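Local coordinates for oxidoreductase, Gfo/Idh/MocA family (Vibrio cholerae, PDB 1XEA), which probably acts as a nicotinamide-dependent oxidoreductase, binding its dinucleotide in a Rossmann-type domain, although its substrate is not established, at residues 121-126 / 172-177; 158-163 / 301-306; 166-171 / 200-205. One frame throughout, in Å; residues are numbered along the deposited sequence.

All three contacts rest on helix 160-175, met at its end, its start and its middle in turn. Interaction 1 is buried nearest the centre of the chain and is mainly ionic: the last turn of the helix holds the loop that leaves the Rossmann sheet. Interaction 2, farther out and only partly buried, sets the first turn of the helix against helix 286-311 through aliphatic groups, with an arginine at its margin. Interaction 3 is buried and apolar, laying a phenylalanine from the middle of the helix on strand 196-206. Ile302 of interaction 2 ties them together, packing on Leu172 of interaction 1 and on Phe168 and Val202 of interaction 3.

Interaction 1: residues 121-126 / 172-177; sequences FNRRHI and LDSVNL
The short 3-10 turn 122-124 lies beside the last turn of helix 160-175, with the CA atoms of Arg123 and Ser174 6.1 Å apart. Across this gap Arg124 and Asp173 form a two-pronged salt bridge. Arg124 runs extended from CG to NE and meets the carboxylate at the edge of its guanidinium: NE donates to the syn lone pair of Asp173 OD2 at 2.8 Å, while NH2 pairs with Asp173 OD1. The two planes are turned 33° against each other. OD1 is also held by Arg291 NE and Ser295 OG, and Arg124 NH2 reaches Asn292, so helix 286-311 completes the charged cluster. Segment 121-126 follows strand 117-120, an outermost strand of the parallel Rossmann sheet, and the contact fastens this exit loop to the helix packed on the mixed sheet of the other domain. With chi1 at 171°, the Asp173 carboxylate swings away from the backbone N and lies over one face of the Phe121 ring, nearly parallel to it, with OD2 3.5 Å from CG of Phe121. CB of Asp173 adds a CH-pi contact, 4.3 Å from the centroid of the Phe121 ring. The aliphatic part of Arg123 lies alongside OG of Ser174, which is hydrogen-bonded to His170 O; NH1 of Arg123 forms a salt bridge with Glu224. A water donates to Ser174 O (2.7 Å) and Arg123 O, linking the backbones.

Interaction 2: residues 158-163 / 301-306; sequences GDIRTF and AICQQI
Ile160 lays its CD1 methyl against CG2 of Ile306, 3.4 Å away, the two side chains running antiparallel alongside one another. Its other branch does separate work. With CG1 beside the backbone N (chi1 -55°), CG2 is left to face Cys303, where it lies 3.9 Å from both CA and SG. One isoleucine thus touches residues about a turn apart, Cys303 and Ile306, on the same side of helix 286-311. Arg161 comes from the outer margin: its CB points away from the partner helix, but bends at chi2 and chi3 bring the guanidinium back, so that SG of Cys303 lies over one face, 4.0 Å from NE of Arg161. NH2 of Arg161 passes CB of Cys303 at 3.7 Å. The guanidinium is anchored on the partner helix, by a salt bridge from NH1 to Glu300, which also accepts from Gln304. This is a helix-helix interface in the domain built round the mixed sheet, and it involves the very first turn of helix 160-175. That turn is closed by Asp159 at the N-cap: OD2 accepts from Thr162 N in a nearly straight bond of 3.3 Å (172°), met from above the carboxylate plane, while OD1 uses its syn lone pair for Thr162 OG1 at 2.7 Å. Ile306 also packs on Leu200 and Tyr190 of the mixed sheet.

Interaction 3: residues 166-171 / 200-205; sequences DDFIHP and LDVQWQ
OD2 of Asp167 is gripped by two arginines, Arg153 and Arg217, and these salt bridges satisfy that oxygen of a buried carboxylate right next to the apolar contact made by Phe168. Here helix 160-175 widens into a pi-type turn and is kinked. Phe168 stretches out from the helix, CG trans to N (chi1 -170°), toward strand 196-206, and its ring is met in two different ways. The CD2 methyl of Leu200 sits over the centre of one face, a CH-pi contact 3.5 Å from the centroid and only 13° off the normal. Val202, two residues farther along the strand and pointing to the same side, comes to the distal rim instead: its CB lies in the ring plane at the edge, and CG2 approaches obliquely, 3.7 Å from CZ of Phe168. Ala213 and Met215 of strand 209-216 also touch Phe168. Asp201, between the two apolar residues, points away from the helix; its carboxylate pairs with Arg199 and Ser214 of its own chain, and it packs on Leu210 of the second subunit. A mixed sheet with helices on one face and a neighbouring subunit against the other is the familiar design of the C-terminal domain in Gfo/Idh/MocA oxidoreductases.

Interaction 1: residues 121-126 / 172-177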
ATOM      1  N   PHE A 121      20.400   9.988  20.630  1.00 43.36           N
ATOM      2  CA  PHE A 121      19.075   9.431  20.394  1.00 42.43           C
ATOM      3  C   PHE A 121      18.589   9.946  19.045  1.00 41.70           C
ATOM      4  O   PHE A 121      17.808  10.900  18.982  1.00 43.53           O
ATOM      5  CB  PHE A 121      18.116   9.896  21.478  1.00 42.10           C
ATOM      6  CG  PHE A 121      18.289   9.202  22.797  1.00 41.68           C
ATOM      7  CD1 PHE A 121      18.650   9.927  23.934  1.00 40.60           C
ATOM      8  CD2 PHE A 121      17.986   7.845  22.928  1.00 41.49           C
ATOM      9  CE1 PHE A 121      18.696   9.314  25.184  1.00 39.55           C
ATOM     10  CE2 PHE A 121      18.028   7.216  24.171  1.00 39.91           C
ATOM     11  CZ  PHE A 121      18.381   7.953  25.301  1.00 40.40           C
ATOM     12  N   ASN A 122      19.037   9.304  17.970  1.00 39.24           N
ATOM     13  CA  ASN A 122      18.672   9.732  16.628  1.00 36.62           C
ATOM     14  C   ASN A 122      17.162   9.815  16.365  1.00 36.45           C
ATOM     15  O   ASN A 122      16.712  10.677  15.613  1.00 36.44           O
ATOM     16  CB  ASN A 122      19.352   8.838  15.582  1.00 35.26           C
ATOM     17  CG  ASN A 122      18.745   7.457  15.501  1.00 37.36           C
ATOM     18  OD1 ASN A 122      18.383   7.005  14.418  1.00 37.73           O
ATOM     19  ND2 ASN A 122      18.638   6.772  16.634  1.00 37.98           N
ATOM     20  N   ARG A 123      16.378   8.947  16.998  1.00 34.40           N
ATOM     21  CA  ARG A 123      14.939   8.959  16.799  1.00 32.50           C
ATOM     22  C   ARG A 123      14.258  10.218  17.337  1.00 33.37           C
ATOM     23  O   ARG A 123      13.031  10.268  17.415  1.00 33.64           O
ATOM     24  CB  ARG A 123      14.311   7.716  17.433  1.00 30.67           C
ATOM     25  CG  ARG A 123      13.838   6.684  16.445  1.00 30.48           C
ATOM     26  CD  ARG A 123      14.128   5.278  16.934  1.00 32.13           C
ATOM     27  NE  ARG A 123      15.498   4.878  16.627  1.00 32.18           N
ATOM     28  CZ  ARG A 123      15.819   3.923  15.761  1.00 31.53           C
ATOM     29  NH1 ARG A 123      14.875   3.255  15.112  1.00 28.87           N
ATOM     30  NH2 ARG A 123      17.090   3.647  15.529  1.00 35.72           N
ATOM     31  N   ARG A 124      15.030  11.229  17.732  1.00 32.58           N
ATOM     32  CA  ARG A 124      14.427  12.482  18.207  1.00 32.45           C
ATOM     33  C   ARG A 124      14.580  13.526  17.113  1.00 32.09           C
ATOM     34  O   ARG A 124      14.027  14.618  17.209  1.00 31.53           O
ATOM     35  CB  ARG A 124      15.133  13.027  19.448  1.00 35.37           C
ATOM     36  CG  ARG A 124      14.894  12.274  20.731  1.00 39.78           C
ATOM     37  CD  ARG A 124      15.525  13.034  21.897  1.00 39.91           C
ATOM     38  NE  ARG A 124      15.613  12.182  23.079  1.00 42.94           N
ATOM     39  CZ  ARG A 124      16.313  12.472  24.172  1.00 42.01           C
ATOM     40  NH1 ARG A 124      16.996  13.608  24.240  1.00 41.73           N
ATOM     41  NH2 ARG A 124      16.338  11.613  25.185  1.00 40.23           N
ATOM     42  N   HIS A 125      15.348  13.173  16.083  1.00 31.37           N
ATOM     43  CA  HIS A 125      15.637  14.058  14.960  1.00 30.04           C
ATOM     44  C   HIS A 125      15.213  13.489  13.615  1.00 30.93           C
ATOM     45  O   HIS A 125      15.827  13.787  12.588  1.00 32.35           O
ATOM     46  CB  HIS A 125      17.132  14.333  14.908  1.00 30.63           C
ATOM     47  CG  HIS A 125      17.683  14.831  16.199  1.00 34.76           C
ATOM     48  ND1 HIS A 125      17.631  16.160  16.562  1.00 34.28           N
ATOM     49  CD2 HIS A 125      18.206  14.168  17.258  1.00 34.77           C
ATOM     50  CE1 HIS A 125      18.093  16.293  17.791  1.00 33.77           C
ATOM     51  NE2 HIS A 125      18.447  15.100  18.236  1.00 34.86           N
ATOM     52  N   ILE A 126      14.184  12.656  13.606  1.00 28.60           N
ATOM     53  CA  ILE A 126      13.737  12.090  12.346  1.00 27.82           C
ATOM     54  C   ILE A 126      13.105  13.207  11.526  1.00 28.66           C
ATOM     55  O   ILE A 126      12.008  13.686  11.849  1.00 30.36           O
ATOM     56  CB  ILE A 126      12.734  10.965  12.578  1.00 25.87           C
ATOM     57  CG1 ILE A 126      13.369   9.924  13.493  1.00 24.29           C
ATOM     58  CG2 ILE A 126      12.329  10.339  11.250  1.00 25.55           C
ATOM     59  CD1 ILE A 126      14.689   9.381  12.992  1.00 19.46           C
ATOM     60  N   LEU A 172      11.180   3.596  23.652  1.00 36.42           N
ATOM     61  CA  LEU A 172      10.808   4.113  24.956  1.00 36.66           C
ATOM     62  C   LEU A 172      11.093   5.613  25.065  1.00 37.53           C
ATOM     63  O   LEU A 172      10.202   6.403  25.393  1.00 38.36           O
ATOM     64  CB  LEU A 172      11.555   3.363  26.057  1.00 35.15           C
ATOM     65  CG  LEU A 172      11.098   3.700  27.486  1.00 34.61           C
ATOM     66  CD1 LEU A 172       9.683   3.173  27.706  1.00 32.36           C
ATOM     67  CD2 LEU A 172      12.060   3.097  28.485  1.00 31.08           C
ATOM     68  N   ASP A 173      12.335   6.002  24.792  1.00 36.46           N
ATOM     69  CA  ASP A 173      12.723   7.403  24.853  1.00 36.22           C
ATOM     70  C   ASP A 173      11.958   8.250  23.844  1.00 37.24           C
ATOM     71  O   ASP A 173      11.462   9.331  24.172  1.00 39.16           O
ATOM     72  CB  ASP A 173      14.215   7.580  24.577  1.00 35.18           C
ATOM     73  CG  ASP A 173      14.601   9.050  24.408  1.00 37.22           C
ATOM     74  OD1 ASP A 173      14.672   9.784  25.411  1.00 37.73           O
ATOM     75  OD2 ASP A 173      14.817   9.487  23.265  1.00 37.70           O
ATOM     76  N   SER A 174      11.883   7.764  22.610  1.00 35.96           N
ATOM     77  CA  SER A 174      11.199   8.484  21.543  1.00 35.57           C
ATOM     78  C   SER A 174       9.778   8.875  21.901  1.00 34.77           C
ATOM     79  O   SER A 174       9.232   9.832  21.360  1.00 33.63           O
ATOM     80  CB  SER A 174      11.186   7.642  20.267  1.00 36.05           C
ATOM     81  OG  SER A 174      12.498   7.367  19.841  1.00 36.36           O
ATOM     82  N   VAL A 175       9.191   8.136  22.826  1.00 34.54           N
ATOM     83  CA  VAL A 175       7.831   8.381  23.240  1.00 35.76           C
ATOM     84  C   VAL A 175       7.763   9.121  24.562  1.00 36.79           C
ATOM     85  O   VAL A 175       6.745   9.721  24.887  1.00 35.99           O
ATOM     86  CB  VAL A 175       7.097   7.045  23.369  1.00 37.13           C
ATOM     87  CG1 VAL A 175       5.733   7.256  23.944  1.00 41.86           C
ATOM     88  CG2 VAL A 175       6.986   6.384  22.000  1.00 38.75           C
ATOM     89  N   ASN A 176       8.866   9.080  25.309  1.00 39.96           N
ATOM     90  CA  ASN A 176       8.972   9.704  26.631  1.00 41.17           C
ATOM     91  C   ASN A 176       8.960  11.238  26.596  1.00 42.25           C
ATOM     92  O   ASN A 176       9.923  11.896  26.981  1.00 40.14           O
ATOM     93  CB  ASN A 176      10.243   9.204  27.311  1.00 41.81           C
ATOM     94  CG  ASN A 176      10.234   9.446  28.793  1.00 43.69           C
ATOM     95  OD1 ASN A 176       9.315  10.068  29.323  1.00 46.36           O
ATOM     96  ND2 ASN A 176      11.248   8.946  29.481  1.00 43.76           N
ATOM     97  N   LEU A 177       7.839  11.793  26.155  1.00 45.72           N
ATOM     98  CA  LEU A 177       7.676  13.230  26.028  1.00 48.52           C
ATOM     99  C   LEU A 177       7.191  13.894  27.313  1.00 51.85           C
ATOM    100  O   LEU A 177       6.990  15.107  27.353  1.00 51.96           O
ATOM    101  CB  LEU A 177       6.689  13.513  24.898  1.00 47.02           C
ATOM    102  CG  LEU A 177       7.017  12.905  23.530  1.00 45.95           C
ATOM    103  CD1 LEU A 177       5.773  12.899  22.675  1.00 44.69           C
ATOM    104  CD2 LEU A 177       8.142  13.677  22.858  1.00 44.53           C
TER
HETATM  105  O   HOH W   1      11.036  11.193  19.855  1.00 37.44           O

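Interaction 2: residues 158-163 / 301-306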
ATOM      1  N   GLY A 158      16.354 -11.893  23.600  1.00 47.07           N
ATOM      2  CA  GLY A 158      17.599 -11.650  24.312  1.00 48.63           C
ATOM      3  C   GLY A 158      17.381 -11.430  25.796  1.00 50.97           C
ATOM      4  O   GLY A 158      16.252 -11.493  26.274  1.00 51.36           O
ATOM      5  N   ASP A 159      18.457 -11.160  26.527  1.00 53.55           N
ATOM      6  CA  ASP A 159      18.361 -10.943  27.964  1.00 56.18           C
ATOM      7  C   ASP A 159      17.795  -9.569  28.287  1.00 55.04           C
ATOM      8  O   ASP A 159      18.106  -8.579  27.627  1.00 55.05           O
ATOM      9  CB  ASP A 159      19.732 -11.057  28.608  1.00 60.01           C
ATOM     10  CG  ASP A 159      20.611  -9.890  28.259  1.00 65.26           C
ATOM     11  OD1 ASP A 159      20.873  -9.715  27.043  1.00 68.28           O
ATOM     12  OD2 ASP A 159      21.025  -9.146  29.187  1.00 67.42           O
ATOM     13  N   ILE A 160      16.991  -9.519  29.340  1.00 54.31           N
ATOM     14  CA  ILE A 160      16.367  -8.290  29.790  1.00 52.42           C
ATOM     15  C   ILE A 160      17.243  -7.063  29.633  1.00 51.73           C
ATOM     16  O   ILE A 160      16.868  -6.120  28.944  1.00 51.88           O
ATOM     17  CB  ILE A 160      15.960  -8.406  31.248  1.00 51.27           C
ATOM     18  CG1 ILE A 160      15.067  -9.639  31.412  1.00 50.60           C
ATOM     19  CG2 ILE A 160      15.253  -7.133  31.694  1.00 52.12           C
ATOM     20  CD1 ILE A 160      14.676  -9.920  32.830  1.00 50.95           C
ATOM     21  N   ARG A 161      18.406  -7.074  30.267  1.00 52.59           N
ATOM     22  CA  ARG A 161      19.315  -5.940  30.198  1.00 53.70           C
ATOM     23  C   ARG A 161      19.564  -5.434  28.791  1.00 52.52           C
ATOM     24  O   ARG A 161      19.137  -4.338  28.444  1.00 54.47           O
ATOM     25  CB  ARG A 161      20.646  -6.303  30.843  1.00 56.50           C
ATOM     26  CG  ARG A 161      20.612  -6.290  32.358  1.00 57.63           C
ATOM     27  CD  ARG A 161      20.835  -4.900  32.888  1.00 56.42           C
ATOM     28  NE  ARG A 161      19.993  -4.637  34.041  1.00 57.11           N
ATOM     29  CZ  ARG A 161      20.079  -3.542  34.785  1.00 58.65           C
ATOM     30  NH1 ARG A 161      20.980  -2.610  34.494  1.00 56.38           N
ATOM     31  NH2 ARG A 161      19.251  -3.373  35.808  1.00 58.35           N
ATOM     32  N   THR A 162      20.270  -6.219  27.988  1.00 50.48           N
ATOM     33  CA  THR A 162      20.581  -5.809  26.630  1.00 49.33           C
ATOM     34  C   THR A 162      19.350  -5.331  25.884  1.00 48.68           C
ATOM     35  O   THR A 162      19.341  -4.250  25.298  1.00 48.68           O
ATOM     36  CB  THR A 162      21.194  -6.958  25.835  1.00 49.39           C
ATOM     37  OG1 THR A 162      22.331  -7.468  26.538  1.00 49.18           O
ATOM     38  CG2 THR A 162      21.631  -6.474  24.463  1.00 50.23           C
ATOM     39  N   PHE A 163      18.316  -6.160  25.901  1.00 48.11           N
ATOM     40  CA  PHE A 163      17.059  -5.857  25.234  1.00 47.68           C
ATOM     41  C   PHE A 163      16.573  -4.453  25.586  1.00 47.60           C
ATOM     42  O   PHE A 163      16.199  -3.690  24.705  1.00 48.84           O
ATOM     43  CB  PHE A 163      16.020  -6.897  25.653  1.00 46.16           C
ATOM     44  CG  PHE A 163      14.692  -6.778  24.952  1.00 45.57           C
ATOM     45  CD1 PHE A 163      14.273  -7.773  24.077  1.00 44.35           C
ATOM     46  CD2 PHE A 163      13.808  -5.756  25.267  1.00 44.56           C
ATOM     47  CE1 PHE A 163      12.997  -7.759  23.535  1.00 42.74           C
ATOM     48  CE2 PHE A 163      12.528  -5.739  24.725  1.00 43.58           C
ATOM     49  CZ  PHE A 163      12.123  -6.748  23.863  1.00 42.39           C
ATOM     50  N   ALA A 301      14.218   0.988  35.862  1.00 49.18           N
ATOM     51  CA  ALA A 301      13.006   0.542  36.532  1.00 47.97           C
ATOM     52  C   ALA A 301      12.396  -0.651  35.819  1.00 49.31           C
ATOM     53  O   ALA A 301      12.043  -1.651  36.445  1.00 50.08           O
ATOM     54  CB  ALA A 301      12.010   1.672  36.585  1.00 45.26           C
ATOM     55  N   ILE A 302      12.278  -0.548  34.502  1.00 50.72           N
ATOM     56  CA  ILE A 302      11.698  -1.626  33.716  1.00 52.27           C
ATOM     57  C   ILE A 302      12.477  -2.926  33.887  1.00 54.74           C
ATOM     58  O   ILE A 302      11.888  -3.985  34.120  1.00 54.71           O
ATOM     59  CB  ILE A 302      11.625  -1.235  32.220  1.00 50.08           C
ATOM     60  CG1 ILE A 302      10.669  -0.042  32.062  1.00 48.12           C
ATOM     61  CG2 ILE A 302      11.166  -2.423  31.387  1.00 48.00           C
ATOM     62  CD1 ILE A 302      10.641   0.581  30.684  1.00 46.26           C
ATOM     63  N   CYS A 303      13.802  -2.839  33.793  1.00 57.51           N
ATOM     64  CA  CYS A 303      14.667  -4.012  33.936  1.00 58.89           C
ATOM     65  C   CYS A 303      14.480  -4.727  35.260  1.00 59.54           C
ATOM     66  O   CYS A 303      14.388  -5.953  35.311  1.00 58.42           O
ATOM     67  CB  CYS A 303      16.130  -3.604  33.806  1.00 59.44           C
ATOM     68  SG  CYS A 303      16.692  -3.482  32.121  1.00 61.88           S
ATOM     69  N   GLN A 304      14.436  -3.947  36.333  1.00 61.00           N
ATOM     70  CA  GLN A 304      14.271  -4.501  37.660  1.00 62.34           C
ATOM     71  C   GLN A 304      12.947  -5.204  37.863  1.00 62.76           C
ATOM     72  O   GLN A 304      12.927  -6.387  38.188  1.00 64.36           O
ATOM     73  CB  GLN A 304      14.460  -3.414  38.706  1.00 62.99           C
ATOM     74  CG  GLN A 304      15.930  -3.120  38.931  1.00 65.73           C
ATOM     75  CD  GLN A 304      16.154  -2.004  39.913  1.00 66.47           C
ATOM     76  OE1 GLN A 304      15.669  -2.051  41.042  1.00 68.80           O
ATOM     77  NE2 GLN A 304      16.895  -0.988  39.494  1.00 67.60           N
ATOM     78  N   GLN A 305      11.839  -4.501  37.668  1.00 61.88           N
ATOM     79  CA  GLN A 305      10.554  -5.143  37.862  1.00 61.99           C
ATOM     80  C   GLN A 305      10.440  -6.471  37.101  1.00 61.82           C
ATOM     81  O   GLN A 305       9.799  -7.405  37.582  1.00 62.32           O
ATOM     82  CB  GLN A 305       9.418  -4.203  37.462  1.00 62.16           C
ATOM     83  CG  GLN A 305       8.058  -4.735  37.865  1.00 65.30           C
ATOM     84  CD  GLN A 305       6.932  -3.748  37.587  1.00 68.99           C
ATOM     85  OE1 GLN A 305       6.778  -3.267  36.464  1.00 71.07           O
ATOM     86  NE2 GLN A 305       6.132  -3.449  38.611  1.00 71.45           N
ATOM     87  N   ILE A 306      11.067  -6.568  35.929  1.00 62.35           N
ATOM     88  CA  ILE A 306      11.015  -7.804  35.135  1.00 62.26           C
ATOM     89  C   ILE A 306      11.902  -8.882  35.764  1.00 63.64           C
ATOM     90  O   ILE A 306      11.420  -9.952  36.129  1.00 63.42           O
ATOM     91  CB  ILE A 306      11.476  -7.572  33.657  1.00 60.24           C
ATOM     92  CG1 ILE A 306      10.576  -6.553  32.961  1.00 59.11           C
ATOM     93  CG2 ILE A 306      11.401  -8.869  32.874  1.00 59.72           C
ATOM     94  CD1 ILE A 306      11.048  -6.167  31.563  1.00 56.29           C
TER

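Interaction 3: residues 166-171 / 200-205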
ATOM      1  N   ASP A 166      19.950  -1.548  25.307  1.00 48.34           N
ATOM      2  CA  ASP A 166      20.515  -1.395  23.973  1.00 50.60           C
ATOM      3  C   ASP A 166      19.509  -1.388  22.825  1.00 49.92           C
ATOM      4  O   ASP A 166      19.891  -1.238  21.663  1.00 51.10           O
ATOM      5  CB  ASP A 166      21.567  -2.477  23.729  1.00 54.02           C
ATOM      6  CG  ASP A 166      22.682  -2.435  24.750  1.00 59.17           C
ATOM      7  OD1 ASP A 166      23.384  -1.396  24.837  1.00 60.57           O
ATOM      8  OD2 ASP A 166      22.858  -3.441  25.473  1.00 63.25           O
ATOM      9  N   ASP A 167      18.225  -1.519  23.139  1.00 47.67           N
ATOM     10  CA  ASP A 167      17.223  -1.556  22.086  1.00 43.26           C
ATOM     11  C   ASP A 167      15.942  -0.813  22.431  1.00 42.39           C
ATOM     12  O   ASP A 167      15.685   0.270  21.903  1.00 42.65           O
ATOM     13  CB  ASP A 167      16.908  -3.015  21.760  1.00 40.87           C
ATOM     14  CG  ASP A 167      16.625  -3.233  20.297  1.00 39.78           C
ATOM     15  OD1 ASP A 167      16.779  -2.279  19.508  1.00 40.12           O
ATOM     16  OD2 ASP A 167      16.256  -4.366  19.927  1.00 39.78           O
ATOM     17  N   PHE A 168      15.149  -1.407  23.322  1.00 40.48           N
ATOM     18  CA  PHE A 168      13.872  -0.846  23.753  1.00 38.50           C
ATOM     19  C   PHE A 168      13.975   0.625  24.116  1.00 38.20           C
ATOM     20  O   PHE A 168      13.007   1.380  24.012  1.00 37.53           O
ATOM     21  CB  PHE A 168      13.337  -1.622  24.954  1.00 36.69           C
ATOM     22  CG  PHE A 168      11.935  -1.267  25.316  1.00 36.21           C
ATOM     23  CD1 PHE A 168      10.883  -1.608  24.471  1.00 34.74           C
ATOM     24  CD2 PHE A 168      11.658  -0.581  26.497  1.00 35.98           C
ATOM     25  CE1 PHE A 168       9.567  -1.272  24.794  1.00 34.66           C
ATOM     26  CE2 PHE A 168      10.344  -0.238  26.834  1.00 36.70           C
ATOM     27  CZ  PHE A 168       9.290  -0.583  25.981  1.00 34.73           C
ATOM     28  N   ILE A 169      15.160   1.035  24.543  1.00 38.78           N
ATOM     29  CA  ILE A 169      15.371   2.421  24.923  1.00 38.22           C
ATOM     30  C   ILE A 169      15.081   3.342  23.746  1.00 37.63           C
ATOM     31  O   ILE A 169      14.755   4.502  23.937  1.00 38.50           O
ATOM     32  CB  ILE A 169      16.810   2.641  25.422  1.00 38.28           C
ATOM     33  CG1 ILE A 169      16.888   3.955  26.200  1.00 38.34           C
ATOM     34  CG2 ILE A 169      17.772   2.656  24.247  1.00 38.87           C
ATOM     35  CD1 ILE A 169      18.044   4.012  27.151  1.00 36.22           C
ATOM     36  N   HIS A 170      15.201   2.821  22.531  1.00 36.91           N
ATOM     37  CA  HIS A 170      14.927   3.630  21.365  1.00 35.43           C
ATOM     38  C   HIS A 170      13.463   4.041  21.370  1.00 36.54           C
ATOM     39  O   HIS A 170      13.143   5.218  21.510  1.00 37.01           O
ATOM     40  CB  HIS A 170      15.244   2.870  20.085  1.00 34.46           C
ATOM     41  CG  HIS A 170      16.639   3.075  19.593  1.00 34.99           C
ATOM     42  ND1 HIS A 170      17.194   4.327  19.438  1.00 35.12           N
ATOM     43  CD2 HIS A 170      17.597   2.192  19.225  1.00 34.88           C
ATOM     44  CE1 HIS A 170      18.434   4.207  19.002  1.00 35.35           C
ATOM     45  NE2 HIS A 170      18.705   2.921  18.864  1.00 35.90           N
ATOM     46  N   PRO A 171      12.540   3.074  21.234  1.00 37.37           N
ATOM     47  CA  PRO A 171      11.122   3.456  21.235  1.00 37.09           C
ATOM     48  C   PRO A 171      10.655   4.095  22.538  1.00 36.62           C
ATOM     49  O   PRO A 171       9.850   5.026  22.530  1.00 36.29           O
ATOM     50  CB  PRO A 171      10.409   2.134  20.945  1.00 35.86           C
ATOM     51  CG  PRO A 171      11.326   1.117  21.523  1.00 37.01           C
ATOM     52  CD  PRO A 171      12.689   1.613  21.097  1.00 36.86           C
ATOM     53  N   LEU A 200       8.230  -6.599  24.797  1.00 45.78           N
ATOM     54  CA  LEU A 200       8.037  -5.690  25.931  1.00 44.35           C
ATOM     55  C   LEU A 200       7.093  -4.567  25.513  1.00 44.25           C
ATOM     56  O   LEU A 200       7.238  -4.004  24.429  1.00 45.76           O
ATOM     57  CB  LEU A 200       9.389  -5.101  26.347  1.00 42.28           C
ATOM     58  CG  LEU A 200       9.448  -4.222  27.586  1.00 42.20           C
ATOM     59  CD1 LEU A 200       9.048  -5.029  28.807  1.00 42.14           C
ATOM     60  CD2 LEU A 200      10.849  -3.672  27.746  1.00 39.64           C
ATOM     61  N   ASP A 201       6.131  -4.244  26.366  1.00 43.83           N
ATOM     62  CA  ASP A 201       5.173  -3.189  26.058  1.00 44.39           C
ATOM     63  C   ASP A 201       4.925  -2.261  27.231  1.00 44.48           C
ATOM     64  O   ASP A 201       4.259  -2.632  28.201  1.00 44.56           O
ATOM     65  CB  ASP A 201       3.844  -3.791  25.604  1.00 46.70           C
ATOM     66  CG  ASP A 201       3.942  -4.466  24.247  1.00 50.04           C
ATOM     67  OD1 ASP A 201       4.386  -3.807  23.284  1.00 51.97           O
ATOM     68  OD2 ASP A 201       3.571  -5.654  24.136  1.00 53.04           O
ATOM     69  N   VAL A 202       5.458  -1.050  27.133  1.00 44.74           N
ATOM     70  CA  VAL A 202       5.299  -0.056  28.180  1.00 45.44           C
ATOM     71  C   VAL A 202       4.381   1.050  27.700  1.00 47.14           C
ATOM     72  O   VAL A 202       4.617   1.672  26.666  1.00 46.95           O
ATOM     73  CB  VAL A 202       6.644   0.555  28.582  1.00 45.14           C
ATOM     74  CG1 VAL A 202       6.421   1.684  29.577  1.00 45.36           C
ATOM     75  CG2 VAL A 202       7.534  -0.515  29.181  1.00 43.82           C
ATOM     76  N   GLN A 203       3.339   1.301  28.479  1.00 50.23           N
ATOM     77  CA  GLN A 203       2.353   2.309  28.137  1.00 52.49           C
ATOM     78  C   GLN A 203       1.842   3.046  29.379  1.00 52.75           C
ATOM     79  O   GLN A 203       1.547   2.427  30.400  1.00 53.35           O
ATOM     80  CB  GLN A 203       1.200   1.619  27.399  1.00 54.21           C
ATOM     81  CG  GLN A 203      -0.163   2.219  27.643  1.00 58.07           C
ATOM     82  CD  GLN A 203      -1.255   1.576  26.806  1.00 61.01           C
ATOM     83  OE1 GLN A 203      -2.440   1.775  27.075  1.00 64.13           O
ATOM     84  NE2 GLN A 203      -0.866   0.813  25.782  1.00 60.92           N
ATOM     85  N   TRP A 204       1.745   4.369  29.289  1.00 53.02           N
ATOM     86  CA  TRP A 204       1.243   5.174  30.398  1.00 53.11           C
ATOM     87  C   TRP A 204       0.563   6.429  29.861  1.00 55.40           C
ATOM     88  O   TRP A 204       0.719   6.782  28.689  1.00 55.16           O
ATOM     89  CB  TRP A 204       2.378   5.580  31.327  1.00 49.50           C
ATOM     90  CG  TRP A 204       3.308   6.577  30.740  1.00 46.48           C
ATOM     91  CD1 TRP A 204       3.307   7.931  30.947  1.00 45.26           C
ATOM     92  CD2 TRP A 204       4.442   6.296  29.918  1.00 46.13           C
ATOM     93  NE1 TRP A 204       4.381   8.509  30.306  1.00 44.25           N
ATOM     94  CE2 TRP A 204       5.089   7.529  29.663  1.00 45.05           C
ATOM     95  CE3 TRP A 204       4.962   5.120  29.357  1.00 46.29           C
ATOM     96  CZ2 TRP A 204       6.257   7.613  28.898  1.00 44.59           C
ATOM     97  CZ3 TRP A 204       6.117   5.201  28.595  1.00 45.34           C
ATOM     98  CH2 TRP A 204       6.749   6.444  28.365  1.00 46.60           C
ATOM     99  N   GLN A 205      -0.184   7.112  30.720  1.00 57.62           N
ATOM    100  CA  GLN A 205      -0.879   8.315  30.296  1.00 59.17           C
ATOM    101  C   GLN A 205      -0.477   9.562  31.097  1.00 59.15           C
ATOM    102  O   GLN A 205      -0.512   9.555  32.323  1.00 60.34           O
ATOM    103  CB  GLN A 205      -2.390   8.067  30.373  1.00 58.43           C
ATOM    104  CG  GLN A 205      -3.245   9.254  29.975  1.00 61.44           C
ATOM    105  CD  GLN A 205      -4.467   8.866  29.149  1.00 63.45           C
ATOM    106  OE1 GLN A 205      -5.066   7.804  29.346  1.00 66.19           O
ATOM    107  NE2 GLN A 205      -4.853   9.741  28.227  1.00 63.01           N
TER